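Glutathione S-transferase 2 (Onchocerca volvulus, PDB 1TU7) catalyses the conjugation of glutathione to electrophilic compounds as a homodimeric pi-class transferase and appears to be central to the parasite's detoxification system. Local coordinates at residues S2-Y7 against C52-D57; Y74-E79 against D145-A150; D88-G93 against A126-L131. All coordinates share one frame; numbering follows the deposited sequence.

Contact 1 of 3, residues S2-Y7 against C52-D57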
ATOM      1  N   SER A   2     -26.284   4.613  -3.438  1.00 18.75           N
ATOM      2  CA  SER A   2     -25.265   5.647  -3.350  1.00 19.30           C
ATOM      3  C   SER A   2     -23.820   5.152  -3.334  1.00 17.98           C
ATOM      4  O   SER A   2     -22.898   5.936  -3.607  1.00 20.04           O
ATOM      5  CB  SER A   2     -25.509   6.537  -2.145  1.00 20.15           C
ATOM      6  OG  SER A   2     -25.132   5.911  -0.937  1.00 25.88           O
ATOM      7  N   TYR A   3     -23.615   3.877  -3.013  1.00 16.45           N
ATOM      8  CA  TYR A   3     -22.308   3.250  -3.100  1.00 15.05           C
ATOM      9  C   TYR A   3     -22.241   2.417  -4.357  1.00 14.37           C
ATOM     10  O   TYR A   3     -23.097   1.586  -4.624  1.00 14.56           O
ATOM     11  CB  TYR A   3     -22.036   2.343  -1.907  1.00 14.51           C
ATOM     12  CG  TYR A   3     -21.884   3.020  -0.577  1.00 14.11           C
ATOM     13  CD1 TYR A   3     -22.948   3.123   0.274  1.00 16.19           C
ATOM     14  CD2 TYR A   3     -20.675   3.527  -0.166  1.00 14.88           C
ATOM     15  CE1 TYR A   3     -22.833   3.706   1.506  1.00 17.10           C
ATOM     16  CE2 TYR A   3     -20.545   4.135   1.068  1.00 16.33           C
ATOM     17  CZ  TYR A   3     -21.638   4.218   1.907  1.00 15.14           C
ATOM     18  OH  TYR A   3     -21.568   4.808   3.152  1.00 14.99           O
ATOM     19  N   LYS A   4     -21.183   2.600  -5.129  1.00 13.86           N
ATOM     20  CA  LYS A   4     -20.930   1.798  -6.319  1.00 13.75           C
ATOM     21  C   LYS A   4     -19.460   1.437  -6.325  1.00 13.35           C
ATOM     22  O   LYS A   4     -18.612   2.307  -6.208  1.00 14.35           O
ATOM     23  CB  LYS A   4     -21.297   2.532  -7.606  1.00 14.52           C
ATOM     24  CG  LYS A   4     -20.945   1.756  -8.837  1.00 16.33           C
ATOM     25  CD  LYS A   4     -21.644   2.232 -10.077  1.00 21.39           C
ATOM     26  CE  LYS A   4     -21.156   3.519 -10.537  1.00 22.72           C
ATOM     27  NZ  LYS A   4     -21.967   3.944 -11.732  1.00 25.16           N
ATOM     28  N   LEU A   5     -19.156   0.162  -6.492  1.00 12.43           N
ATOM     29  CA  LEU A   5     -17.788  -0.299  -6.607  1.00 12.67           C
ATOM     30  C   LEU A   5     -17.579  -0.822  -7.996  1.00 13.12           C
ATOM     31  O   LEU A   5     -18.263  -1.777  -8.410  1.00 13.62           O
ATOM     32  CB  LEU A   5     -17.518  -1.402  -5.592  1.00 12.78           C
ATOM     33  CG  LEU A   5     -16.092  -1.951  -5.571  1.00 12.92           C
ATOM     34  CD1 LEU A   5     -15.131  -0.935  -4.960  1.00 14.38           C
ATOM     35  CD2 LEU A   5     -16.063  -3.248  -4.803  1.00 14.10           C
ATOM     36  N   THR A   6     -16.632  -0.227  -8.703  1.00 12.18           N
ATOM     37  CA  THR A   6     -16.323  -0.581 -10.080  1.00 12.81           C
ATOM     38  C   THR A   6     -15.008  -1.337 -10.103  1.00 13.11           C
ATOM     39  O   THR A   6     -13.987  -0.839  -9.627  1.00 13.24           O
ATOM     40  CB  THR A   6     -16.267   0.680 -10.931  1.00 13.39           C
ATOM     41  OG1 THR A   6     -17.568   1.284 -10.922  1.00 14.88           O
ATOM     42  CG2 THR A   6     -15.960   0.345 -12.387  1.00 14.76           C
ATOM     43  N   TYR A   7     -15.047  -2.559 -10.631  1.00 13.23           N
ATOM     44  CA  TYR A   7     -13.861  -3.379 -10.793  1.00 13.52           C
ATOM     45  C   TYR A   7     -14.138  -4.398 -11.888  1.00 14.11           C
ATOM     46  O   TYR A   7     -15.231  -4.474 -12.424  1.00 15.22           O
ATOM     47  CB  TYR A   7     -13.499  -4.105  -9.482  1.00 13.70           C
ATOM     48  CG  TYR A   7     -12.121  -4.733  -9.464  1.00 12.46           C
ATOM     49  CD1 TYR A   7     -11.970  -6.112  -9.360  1.00 13.74           C
ATOM     50  CD2 TYR A   7     -10.979  -3.970  -9.596  1.00 12.56           C
ATOM     51  CE1 TYR A   7     -10.732  -6.712  -9.344  1.00 14.26           C
ATOM     52  CE2 TYR A   7      -9.717  -4.562  -9.573  1.00 13.41           C
ATOM     53  CZ  TYR A   7      -9.603  -5.940  -9.427  1.00 12.89           C
ATOM     54  OH  TYR A   7      -8.381  -6.564  -9.400  1.00 15.36           O
ATOM     55  N   CYS A  52     -12.555   1.284  -8.130  1.00 12.29           N
ATOM     56  CA  CYS A  52     -13.060   2.609  -7.767  1.00 11.65           C
ATOM     57  C   CYS A  52     -14.298   2.505  -6.949  1.00 12.20           C
ATOM     58  O   CYS A  52     -15.210   1.795  -7.348  1.00 12.48           O
ATOM     59  CB  CYS A  52     -13.359   3.375  -9.044  1.00 12.01           C
ATOM     60  SG  CYS A  52     -13.944   5.054  -8.811  1.00 13.97           S
ATOM     61  N   LEU A  53     -14.360   3.210  -5.821  1.00 11.40           N
ATOM     62  CA  LEU A  53     -15.592   3.348  -5.065  1.00 11.55           C
ATOM     63  C   LEU A  53     -16.161   4.741  -5.297  1.00 11.45           C
ATOM     64  O   LEU A  53     -15.481   5.743  -5.038  1.00 12.14           O
ATOM     65  CB  LEU A  53     -15.351   3.141  -3.573  1.00 11.67           C
ATOM     66  CG  LEU A  53     -16.610   3.318  -2.725  1.00 14.14           C
ATOM     67  CD1 LEU A  53     -17.519   2.111  -2.922  1.00 15.13           C
ATOM     68  CD2 LEU A  53     -16.150   3.549  -1.273  1.00 14.69           C
ATOM     69  N   TYR A  54     -17.398   4.780  -5.756  1.00 12.46           N
ATOM     70  CA  TYR A  54     -18.205   5.982  -5.713  1.00 12.84           C
ATOM     71  C   TYR A  54     -19.008   5.956  -4.429  1.00 12.67           C
ATOM     72  O   TYR A  54     -19.780   5.038  -4.194  1.00 13.64           O
ATOM     73  CB  TYR A  54     -19.123   6.027  -6.931  1.00 13.31           C
ATOM     74  CG  TYR A  54     -18.413   5.948  -8.277  1.00 14.24           C
ATOM     75  CD1 TYR A  54     -18.181   4.712  -8.899  1.00 15.86           C
ATOM     76  CD2 TYR A  54     -17.984   7.110  -8.940  1.00 14.79           C
ATOM     77  CE1 TYR A  54     -17.556   4.634 -10.128  1.00 14.79           C
ATOM     78  CE2 TYR A  54     -17.356   7.024 -10.172  1.00 16.87           C
ATOM     79  CZ  TYR A  54     -17.163   5.793 -10.765  1.00 16.62           C
ATOM     80  OH  TYR A  54     -16.564   5.680 -12.015  1.00 19.01           O
ATOM     81  N   ASP A  55     -18.753   6.939  -3.582  1.00 13.92           N
ATOM     82  CA  ASP A  55     -19.459   7.106  -2.330  1.00 14.91           C
ATOM     83  C   ASP A  55     -20.192   8.423  -2.430  1.00 15.02           C
ATOM     84  O   ASP A  55     -19.600   9.492  -2.243  1.00 14.52           O
ATOM     85  CB  ASP A  55     -18.453   7.133  -1.200  1.00 14.38           C
ATOM     86  CG  ASP A  55     -19.107   7.222   0.144  1.00 16.08           C
ATOM     87  OD1 ASP A  55     -20.325   7.533   0.218  1.00 16.02           O
ATOM     88  OD2 ASP A  55     -18.470   7.011   1.186  1.00 15.98           O
ATOM     89  N   GLY A  56     -21.472   8.347  -2.776  1.00 16.02           N
ATOM     90  CA  GLY A  56     -22.200   9.541  -3.161  1.00 17.25           C
ATOM     91  C   GLY A  56     -21.476  10.228  -4.323  1.00 18.36           C
ATOM     92  O   GLY A  56     -21.191   9.582  -5.327  1.00 19.39           O
ATOM     93  N   ASP A  57     -21.138  11.503  -4.141  1.00 19.43           N
ATOM     94  CA  ASP A  57     -20.424  12.300  -5.172  1.00 20.08           C
ATOM     95  C   ASP A  57     -18.891  12.207  -5.098  1.00 19.87           C
ATOM     96  O   ASP A  57     -18.183  12.906  -5.821  1.00 22.44           O
ATOM     97  CB  ASP A  57     -20.833  13.785  -5.076  1.00 21.10           C
TER
HETATM   98  O   HOH W   1     -22.485   7.356  -5.926  1.00 24.46           O
HETATM   99  O   HOH W   2     -22.937   7.053   0.116  1.00 27.65           O

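Contact 2 of 3, residues Y74-E79 against D145-A150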
ATOM      1  N   TYR A  74     -17.445   3.651   9.002  1.00 12.49           N
ATOM      2  CA  TYR A  74     -18.183   2.603   9.689  1.00 12.48           C
ATOM      3  C   TYR A  74     -17.530   2.110  10.967  1.00 11.78           C
ATOM      4  O   TYR A  74     -17.913   1.078  11.493  1.00 12.72           O
ATOM      5  CB  TYR A  74     -18.477   1.438   8.726  1.00 12.74           C
ATOM      6  CG  TYR A  74     -19.773   1.653   7.992  1.00 12.99           C
ATOM      7  CD1 TYR A  74     -19.858   2.534   6.936  1.00 13.65           C
ATOM      8  CD2 TYR A  74     -20.954   1.060   8.453  1.00 13.43           C
ATOM      9  CE1 TYR A  74     -21.100   2.788   6.323  1.00 13.25           C
ATOM     10  CE2 TYR A  74     -22.190   1.272   7.824  1.00 14.45           C
ATOM     11  CZ  TYR A  74     -22.242   2.136   6.770  1.00 14.66           C
ATOM     12  OH  TYR A  74     -23.467   2.353   6.141  1.00 15.72           O
ATOM     13  N   ASN A  75     -16.549   2.852  11.477  1.00 11.92           N
ATOM     14  CA  ASN A  75     -15.920   2.526  12.751  1.00 11.71           C
ATOM     15  C   ASN A  75     -15.218   1.180  12.794  1.00 11.97           C
ATOM     16  O   ASN A  75     -15.233   0.485  13.804  1.00 12.79           O
ATOM     17  CB  ASN A  75     -16.994   2.615  13.860  1.00 11.74           C
ATOM     18  CG  ASN A  75     -16.445   2.882  15.267  1.00 13.37           C
ATOM     19  OD1 ASN A  75     -17.124   2.560  16.293  1.00 16.16           O
ATOM     20  ND2 ASN A  75     -15.268   3.412  15.362  1.00 12.77           N
ATOM     21  N   LEU A  76     -14.601   0.819  11.661  1.00 11.21           N
ATOM     22  CA  LEU A  76     -13.816  -0.403  11.518  1.00 11.31           C
ATOM     23  C   LEU A  76     -12.320  -0.086  11.346  1.00 11.96           C
ATOM     24  O   LEU A  76     -11.595  -0.854  10.735  1.00 12.27           O
ATOM     25  CB  LEU A  76     -14.331  -1.240  10.336  1.00 11.95           C
ATOM     26  CG  LEU A  76     -15.252  -2.401  10.684  1.00 14.48           C
ATOM     27  CD1 LEU A  76     -16.596  -1.880  11.131  1.00 16.47           C
ATOM     28  CD2 LEU A  76     -15.389  -3.362   9.510  1.00 15.11           C
ATOM     29  N   ASN A  77     -11.882   1.019  11.919  1.00 12.50           N
ATOM     30  CA  ASN A  77     -10.496   1.519  11.833  1.00 12.12           C
ATOM     31  C   ASN A  77      -9.800   1.504  13.193  1.00 12.41           C
ATOM     32  O   ASN A  77      -8.876   2.265  13.398  1.00 13.23           O
ATOM     33  CB  ASN A  77     -10.538   2.951  11.307  1.00 11.52           C
ATOM     34  CG  ASN A  77      -9.209   3.460  10.797  1.00 13.11           C
ATOM     35  OD1 ASN A  77      -8.947   4.677  10.890  1.00 16.69           O
ATOM     36  ND2 ASN A  77      -8.452   2.620  10.166  1.00 11.52           N
ATOM     37  N   GLY A  78     -10.246   0.679  14.121  1.00 12.35           N
ATOM     38  CA  GLY A  78      -9.684   0.630  15.474  1.00 13.10           C
ATOM     39  C   GLY A  78     -10.256   1.693  16.362  1.00 13.33           C
ATOM     40  O   GLY A  78     -10.860   2.645  15.909  1.00 13.99           O
ATOM     41  N   GLU A  79     -10.010   1.523  17.656  1.00 14.54           N
ATOM     42  CA  GLU A  79     -10.581   2.418  18.662  1.00 16.66           C
ATOM     43  C   GLU A  79      -9.607   3.466  19.167  1.00 17.85           C
ATOM     44  O   GLU A  79     -10.032   4.433  19.808  1.00 19.07           O
ATOM     45  CB  GLU A  79     -11.113   1.622  19.836  1.00 17.95           C
ATOM     46  CG  GLU A  79     -12.344   0.790  19.526  1.00 21.42           C
ATOM     47  CD  GLU A  79     -12.998   0.231  20.775  1.00 25.60           C
ATOM     48  OE1 GLU A  79     -12.399   0.338  21.879  1.00 26.79           O
ATOM     49  OE2 GLU A  79     -14.118  -0.298  20.665  1.00 26.20           O
ATOM     50  N   ASP A 145     -11.980  -8.776  19.793  1.00 19.41           N
ATOM     51  CA  ASP A 145     -13.421  -8.991  19.667  1.00 20.35           C
ATOM     52  C   ASP A 145     -14.122  -8.153  18.595  1.00 19.70           C
ATOM     53  O   ASP A 145     -15.273  -8.402  18.282  1.00 21.18           O
ATOM     54  CB  ASP A 145     -14.098  -8.692  21.012  1.00 21.98           C
ATOM     55  CG  ASP A 145     -13.847  -9.756  22.019  1.00 25.65           C
ATOM     56  OD1 ASP A 145     -14.276  -9.542  23.185  1.00 30.18           O
ATOM     57  OD2 ASP A 145     -13.269 -10.835  21.749  1.00 28.81           O
ATOM     58  N   LYS A 146     -13.436  -7.152  18.069  1.00 19.13           N
ATOM     59  CA  LYS A 146     -14.068  -6.180  17.201  1.00 18.04           C
ATOM     60  C   LYS A 146     -13.451  -6.263  15.835  1.00 16.62           C
ATOM     61  O   LYS A 146     -12.234  -6.277  15.678  1.00 16.72           O
ATOM     62  CB  LYS A 146     -13.913  -4.795  17.778  1.00 18.52           C
ATOM     63  CG  LYS A 146     -14.745  -4.636  19.049  1.00 20.22           C
ATOM     64  CD  LYS A 146     -14.404  -3.400  19.823  1.00 23.26           C
ATOM     65  CE  LYS A 146     -15.141  -3.408  21.151  1.00 24.24           C
ATOM     66  NZ  LYS A 146     -14.362  -2.617  22.148  1.00 23.70           N
ATOM     67  N   ILE A 147     -14.324  -6.299  14.843  1.00 15.80           N
ATOM     68  CA  ILE A 147     -13.911  -6.418  13.467  1.00 15.89           C
ATOM     69  C   ILE A 147     -13.310  -5.126  12.959  1.00 15.29           C
ATOM     70  O   ILE A 147     -13.675  -4.026  13.395  1.00 15.19           O
ATOM     71  CB  ILE A 147     -15.105  -6.897  12.602  1.00 16.85           C
ATOM     72  CG1 ILE A 147     -14.589  -7.392  11.228  1.00 18.91           C
ATOM     73  CG2 ILE A 147     -16.209  -5.813  12.489  1.00 17.21           C
ATOM     74  CD1 ILE A 147     -15.120  -8.678  10.792  1.00 19.29           C
ATOM     75  N   SER A 148     -12.373  -5.273  12.039  1.00 14.13           N
ATOM     76  CA  SER A 148     -11.732  -4.148  11.384  1.00 13.74           C
ATOM     77  C   SER A 148     -11.566  -4.445   9.910  1.00 13.53           C
ATOM     78  O   SER A 148     -11.727  -5.591   9.477  1.00 12.55           O
ATOM     79  CB  SER A 148     -10.361  -3.861  11.987  1.00 14.74           C
ATOM     80  OG  SER A 148      -9.451  -4.943  11.761  1.00 16.06           O
ATOM     81  N   TYR A 149     -11.166  -3.448   9.134  1.00 13.18           N
ATOM     82  CA  TYR A 149     -11.060  -3.679   7.712  1.00 12.18           C
ATOM     83  C   TYR A 149     -10.022  -4.745   7.388  1.00 12.57           C
ATOM     84  O   TYR A 149     -10.159  -5.451   6.384  1.00 13.35           O
ATOM     85  CB  TYR A 149     -10.777  -2.412   6.931  1.00 13.03           C
ATOM     86  CG  TYR A 149      -9.443  -1.748   7.158  1.00 11.48           C
ATOM     87  CD1 TYR A 149      -8.359  -2.032   6.331  1.00 13.05           C
ATOM     88  CD2 TYR A 149      -9.259  -0.795   8.158  1.00 12.21           C
ATOM     89  CE1 TYR A 149      -7.147  -1.432   6.498  1.00 13.44           C
ATOM     90  CE2 TYR A 149      -8.032  -0.148   8.303  1.00 12.14           C
ATOM     91  CZ  TYR A 149      -6.978  -0.472   7.473  1.00 14.52           C
ATOM     92  OH  TYR A 149      -5.772   0.193   7.627  1.00 13.82           O
ATOM     93  N   ALA A 150      -8.981  -4.849   8.214  1.00 12.04           N
ATOM     94  CA  ALA A 150      -7.910  -5.773   7.937  1.00 11.76           C
ATOM     95  C   ALA A 150      -8.384  -7.215   7.996  1.00 11.90           C
ATOM     96  O   ALA A 150      -7.837  -8.054   7.291  1.00 11.73           O
ATOM     97  CB  ALA A 150      -6.732  -5.563   8.893  1.00 12.20           C
TER
HETATM   98  O   HOH W   3      -5.819   1.955   9.761  1.00 15.35           O
HETATM   99  O   HOH W   4     -12.179  -1.628  14.269  1.00 17.75           O
HETATM  100  O   HOH W   5     -14.150  -0.336  23.911  1.00 29.99           O

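Contact 3 of 3, residues D88-G93 against A126-L131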
ATOM      1  N   ASP A  88      -3.471  -1.365  10.048  1.00 11.09           N
ATOM      2  CA  ASP A  88      -2.868  -0.895   8.799  1.00 11.34           C
ATOM      3  C   ASP A  88      -1.630  -1.696   8.512  1.00 11.34           C
ATOM      4  O   ASP A  88      -1.452  -2.251   7.433  1.00 11.12           O
ATOM      5  CB  ASP A  88      -2.573   0.587   8.974  1.00 10.97           C
ATOM      6  CG  ASP A  88      -2.101   1.276   7.767  1.00 10.27           C
ATOM      7  OD1 ASP A  88      -1.921   0.648   6.695  1.00 12.81           O
ATOM      8  OD2 ASP A  88      -1.886   2.524   7.860  1.00 12.76           O
ATOM      9  N   MET A  89      -0.763  -1.780   9.512  1.00 11.16           N
ATOM     10  CA  MET A  89       0.463  -2.553   9.381  1.00 11.92           C
ATOM     11  C   MET A  89       0.128  -4.003   8.962  1.00 11.64           C
ATOM     12  O   MET A  89       0.758  -4.571   8.071  1.00 11.79           O
ATOM     13  CB  MET A  89       1.206  -2.523  10.714  1.00 12.51           C
ATOM     14  CG  MET A  89       2.503  -3.257  10.716  1.00 13.61           C
ATOM     15  SD  MET A  89       3.244  -3.284  12.383  1.00 14.16           S
ATOM     16  CE  MET A  89       2.694  -4.825  12.955  1.00 18.12           C
ATOM     17  N   PHE A  90      -0.846  -4.608   9.622  1.00 11.33           N
ATOM     18  CA  PHE A  90      -1.257  -5.979   9.326  1.00 11.40           C
ATOM     19  C   PHE A  90      -1.755  -6.087   7.874  1.00 12.11           C
ATOM     20  O   PHE A  90      -1.328  -6.959   7.116  1.00 11.95           O
ATOM     21  CB  PHE A  90      -2.345  -6.420  10.323  1.00 11.92           C
ATOM     22  CG  PHE A  90      -2.444  -7.918  10.532  1.00 13.01           C
ATOM     23  CD1 PHE A  90      -2.252  -8.456  11.781  1.00 13.55           C
ATOM     24  CD2 PHE A  90      -2.730  -8.777   9.511  1.00 16.24           C
ATOM     25  CE1 PHE A  90      -2.283  -9.791  11.990  1.00 13.88           C
ATOM     26  CE2 PHE A  90      -2.787 -10.142   9.747  1.00 16.36           C
ATOM     27  CZ  PHE A  90      -2.546 -10.636  10.989  1.00 15.25           C
ATOM     28  N   CYS A  91      -2.636  -5.175   7.494  1.00 11.34           N
ATOM     29  CA  CYS A  91      -3.213  -5.162   6.165  1.00 12.16           C
ATOM     30  C   CYS A  91      -2.128  -4.987   5.106  1.00 12.01           C
ATOM     31  O   CYS A  91      -2.151  -5.647   4.068  1.00 11.78           O
ATOM     32  CB  CYS A  91      -4.283  -4.083   6.077  1.00 11.85           C
ATOM     33  SG  CYS A  91      -5.391  -4.303   4.651  1.00 16.01           S
ATOM     34  N   GLU A  92      -1.151  -4.144   5.380  1.00 11.13           N
ATOM     35  CA  GLU A  92      -0.025  -3.974   4.470  1.00 11.44           C
ATOM     36  C   GLU A  92       0.773  -5.262   4.313  1.00 11.87           C
ATOM     37  O   GLU A  92       1.250  -5.574   3.214  1.00 11.83           O
ATOM     38  CB  GLU A  92       0.880  -2.826   4.899  1.00 11.70           C
ATOM     39  CG  GLU A  92       0.253  -1.447   4.722  1.00 12.98           C
ATOM     40  CD  GLU A  92       0.007  -1.107   3.270  1.00 14.49           C
ATOM     41  OE1 GLU A  92      -1.165  -1.070   2.878  1.00 15.26           O
ATOM     42  OE2 GLU A  92       1.025  -0.995   2.535  1.00 16.04           O
ATOM     43  N   GLY A  93       0.948  -6.006   5.400  1.00 12.05           N
ATOM     44  CA  GLY A  93       1.568  -7.314   5.277  1.00 12.83           C
ATOM     45  C   GLY A  93       0.763  -8.237   4.397  1.00 13.04           C
ATOM     46  O   GLY A  93       1.308  -8.985   3.617  1.00 12.55           O
ATOM     47  N   ALA A 126       3.518 -18.135   8.254  1.00 14.67           N
ATOM     48  CA  ALA A 126       4.022 -18.176   9.613  1.00 13.78           C
ATOM     49  C   ALA A 126       4.107 -16.796  10.224  1.00 14.58           C
ATOM     50  O   ALA A 126       3.870 -16.620  11.423  1.00 14.76           O
ATOM     51  CB  ALA A 126       5.374 -18.847   9.651  1.00 13.98           C
ATOM     52  N   LYS A 127       4.441 -15.792   9.417  1.00 13.98           N
ATOM     53  CA  LYS A 127       4.535 -14.434   9.920  1.00 14.50           C
ATOM     54  C   LYS A 127       3.165 -13.977  10.411  1.00 14.52           C
ATOM     55  O   LYS A 127       3.045 -13.311  11.430  1.00 14.67           O
ATOM     56  CB  LYS A 127       5.041 -13.488   8.819  1.00 14.37           C
ATOM     57  CG  LYS A 127       6.487 -13.712   8.484  1.00 16.73           C
ATOM     58  CD  LYS A 127       6.895 -13.067   7.148  1.00 21.71           C
ATOM     59  CE  LYS A 127       8.372 -13.316   6.860  1.00 25.34           C
ATOM     60  NZ  LYS A 127       8.820 -12.621   5.615  1.00 26.90           N
ATOM     61  N   PHE A 128       2.125 -14.308   9.659  1.00 13.67           N
ATOM     62  CA  PHE A 128       0.749 -13.973  10.061  1.00 14.24           C
ATOM     63  C   PHE A 128       0.240 -14.745  11.281  1.00 14.24           C
ATOM     64  O   PHE A 128      -0.472 -14.187  12.101  1.00 14.24           O
ATOM     65  CB  PHE A 128      -0.229 -14.147   8.914  1.00 13.92           C
ATOM     66  CG  PHE A 128       0.019 -13.235   7.788  1.00 15.55           C
ATOM     67  CD1 PHE A 128       0.531 -13.681   6.613  1.00 20.36           C
ATOM     68  CD2 PHE A 128      -0.227 -11.871   7.947  1.00 19.71           C
ATOM     69  CE1 PHE A 128       0.761 -12.801   5.576  1.00 22.39           C
ATOM     70  CE2 PHE A 128      -0.005 -11.006   6.927  1.00 21.31           C
ATOM     71  CZ  PHE A 128       0.510 -11.476   5.752  1.00 20.63           C
ATOM     72  N   GLU A 129       0.569 -16.035  11.350  1.00 14.76           N
ATOM     73  CA  GLU A 129       0.168 -16.856  12.466  1.00 14.88           C
ATOM     74  C   GLU A 129       0.754 -16.251  13.752  1.00 14.67           C
ATOM     75  O   GLU A 129       0.065 -16.187  14.778  1.00 15.97           O
ATOM     76  CB  GLU A 129       0.665 -18.283  12.235  1.00 14.48           C
ATOM     77  CG  GLU A 129       0.370 -19.274  13.351  1.00 14.89           C
ATOM     78  CD  GLU A 129      -1.044 -19.794  13.366  1.00 16.69           C
ATOM     79  OE1 GLU A 129      -1.397 -20.517  14.322  1.00 15.83           O
ATOM     80  OE2 GLU A 129      -1.819 -19.533  12.437  1.00 15.98           O
ATOM     81  N   LYS A 130       2.003 -15.822  13.691  1.00 14.00           N
ATOM     82  CA  LYS A 130       2.691 -15.202  14.811  1.00 14.31           C
ATOM     83  C   LYS A 130       2.076 -13.840  15.177  1.00 14.53           C
ATOM     84  O   LYS A 130       1.858 -13.540  16.344  1.00 16.28           O
ATOM     85  CB  LYS A 130       4.197 -15.093  14.555  1.00 14.52           C
ATOM     86  CG  LYS A 130       5.023 -14.479  15.685  1.00 15.56           C
ATOM     87  CD  LYS A 130       6.506 -14.673  15.426  1.00 18.08           C
ATOM     88  CE  LYS A 130       7.342 -14.215  16.624  1.00 20.49           C
ATOM     89  NZ  LYS A 130       8.809 -14.384  16.424  1.00 25.17           N
ATOM     90  N   LEU A 131       1.815 -13.020  14.170  1.00 14.46           N
ATOM     91  CA  LEU A 131       1.349 -11.656  14.432  1.00 15.11           C
ATOM     92  C   LEU A 131      -0.077 -11.676  14.930  1.00 14.65           C
ATOM     93  O   LEU A 131      -0.422 -10.933  15.842  1.00 14.42           O
ATOM     94  CB  LEU A 131       1.451 -10.833  13.164  1.00 14.54           C
ATOM     95  CG  LEU A 131       1.924  -9.394  13.147  1.00 20.90           C
ATOM     96  CD1 LEU A 131       1.268  -8.593  11.990  1.00 17.26           C
ATOM     97  CD2 LEU A 131       2.055  -8.678  14.462  1.00 16.48           C
TER

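Contact 1 of 3, residues S2-Y7 against C52-D57
Tyr54 lays its ring alongside the aliphatic chain of Lys4, with CD1 3.6 Å from Lys4 CE. Lys4 bends at chi3 (71°), which turns CE toward the ring; the ammonium NZ stays 5.1 Å from the centroid of the Tyr54 ring, at most a weak cation-pi attraction. Thr6 OG1 meets the same ring at its edge, in plane, 3.4 Å from Tyr54 CE1, while Cys52 SG lies over one face near the rim. Thr6 OG1 itself is hydrogen-bonded to Asp31. Beneath these side chains the strands run antiparallel, and Lys4-Tyr54 and Thr6-Cys52 are hydrogen-bonded pairs; the bond from Thr6 N to Cys52 O is 2.8 Å long and nearly straight (175°). Tyr3, Leu5, Leu53 and Asp55 occupy the other face. There the Asp55 carboxylate lies beside the Tyr3 ring, planes 39° apart, with OD1 3.5 Å from CE2. Water 2 joins Asp55 OD1 to Ser2 OG, and Asp55 OD2 is gripped by Lys73 and His69. In this thioredoxin-like domain strand 3-8 also pairs with strand 29-33, and its Tyr7 belongs to the glutathione pocket. Helix 63-73 packs on Tyr3 and Leu53, helix 15-23 on Leu5, and strand 58-61 borders Cys52 and Tyr54.

Contact 2 of 3, residues Y74-E79 against D145-A150
Leu76 and Ile147 cross at a slant where the linker between the thioredoxin-like and the all-helical domain of this glutathione transferase meets the loop leading into helix 149-164. Leu76 CD2 rests 3.9 Å from Ile147 CG2, and Leu76 CG sits 3.5 Å from the carbonyl oxygen Ile147 O. The leucine lies over the backbone of the loop as well as its side chains. Leu76 O accepts a bond from Tyr149 N (3.1 Å) in the carbonyl plane, tying the linker to the entry of helix 149-164. Tyr149 has CG between its backbone N and carbonyl carbon (chi1 66°), which brings the ring beside the Asn77 amide; the two run side by side with their planes 34° apart. Asn77 ND2 approaches the ring edge, 3.4 Å from Tyr149 CE2, and water 3 links it, by a weak bond, to Tyr149 OH. Beyond this pair the tyrosine packs on helices 63-73 and 81-107 and on Phe20 of helix 15-23. Ser148 N is bonded to Asp151 OD2 within the same entry to the helix. Water 4 bridges Gly78 N and Ile147 O. At the exposed end, the extended chains of Glu79 and Lys146 meet at about a right angle in a salt bridge. Lys146 NZ comes to Glu79 OE2 at 2.8 Å from above the carboxylate plane, 39° out of it.

Contact 3 of 3, residues D88-G93 against A126-L131
Segments 88-93 of helix 81-107 and 126-131 of helix 109-132 run nearly antiparallel, their N-to-C directions 162° apart, and the axes of these short segments approach to 11.5 Å. At this separation the gap is bridged by large side chains, with Phe90 opposite Leu131 and Gly93 opposite Phe128. Phe90 has CG anti to the backbone N (chi1 -155°), which sends its ring out to the other helix, where CD1 and CE2 meet Leu131 and Phe128 respectively. Phe90 CE2 lies 3.6 Å from Phe128 CD2. The two rings are tilted 34° to each other with centroids 5.7 Å apart, an oblique aromatic pair. On the Leu131 side, Phe90 CD1 is 3.5 Å from Leu131 CD1, and the two side chains overlap while heading in opposite directions. Met89 adds a second approach to the same leucine: its chain bends at chi3, bringing Met89 CE to 4.1 Å from Leu131 CD1. Phe128 also uses the place where Gly93 has no side chain. Its ring comes edge-on to the glycine backbone, with Phe128 CZ 3.4 Å from Gly93 O, so the aromatic edge lies directly against the main chain. All five residues are buried, and the contact between them is apolar apart from this carbonyl.

Phe128 continues onto Val94 and Leu97 of helix 81-107 and onto Leu175 of helix 173-183, while Phe90 also meets Leu154 of helix 149-164. The second subunit comes close here: Leu131 packs on Phe47 of the second subunit, and Asp88 forms a salt bridge with Arg68 of that subunit. The pairing of two long antiparallel helices belongs to the all-helical C-terminal domain of the glutathione transferase fold, here joined to the dimer interface.

In the fold
Contact 1 lies in the thioredoxin-like domain, contact 3 in the helical domain, and contact 2 joins the two. The centres of contacts 1 and 3 are 28 Å apart on opposite sides of the chain's centre, with no direct touch. Contact 2 touches both: Tyr3 OH, hydrogen-bonded to Lys73, packs 3.8 Å from Tyr74 CE1, and Tyr149 OH lies 3.3 Å from Asp88 CA. Along the chain, both segments of contact 3 fall between the two segments of contact 2. Contact 1 reaches glutathione directly through Tyr7. The side chain of Tyr149 in contact 2 stands about 12 Å from a bound glutathione, and Gly93 of contact 3 lies about 7 Å from one.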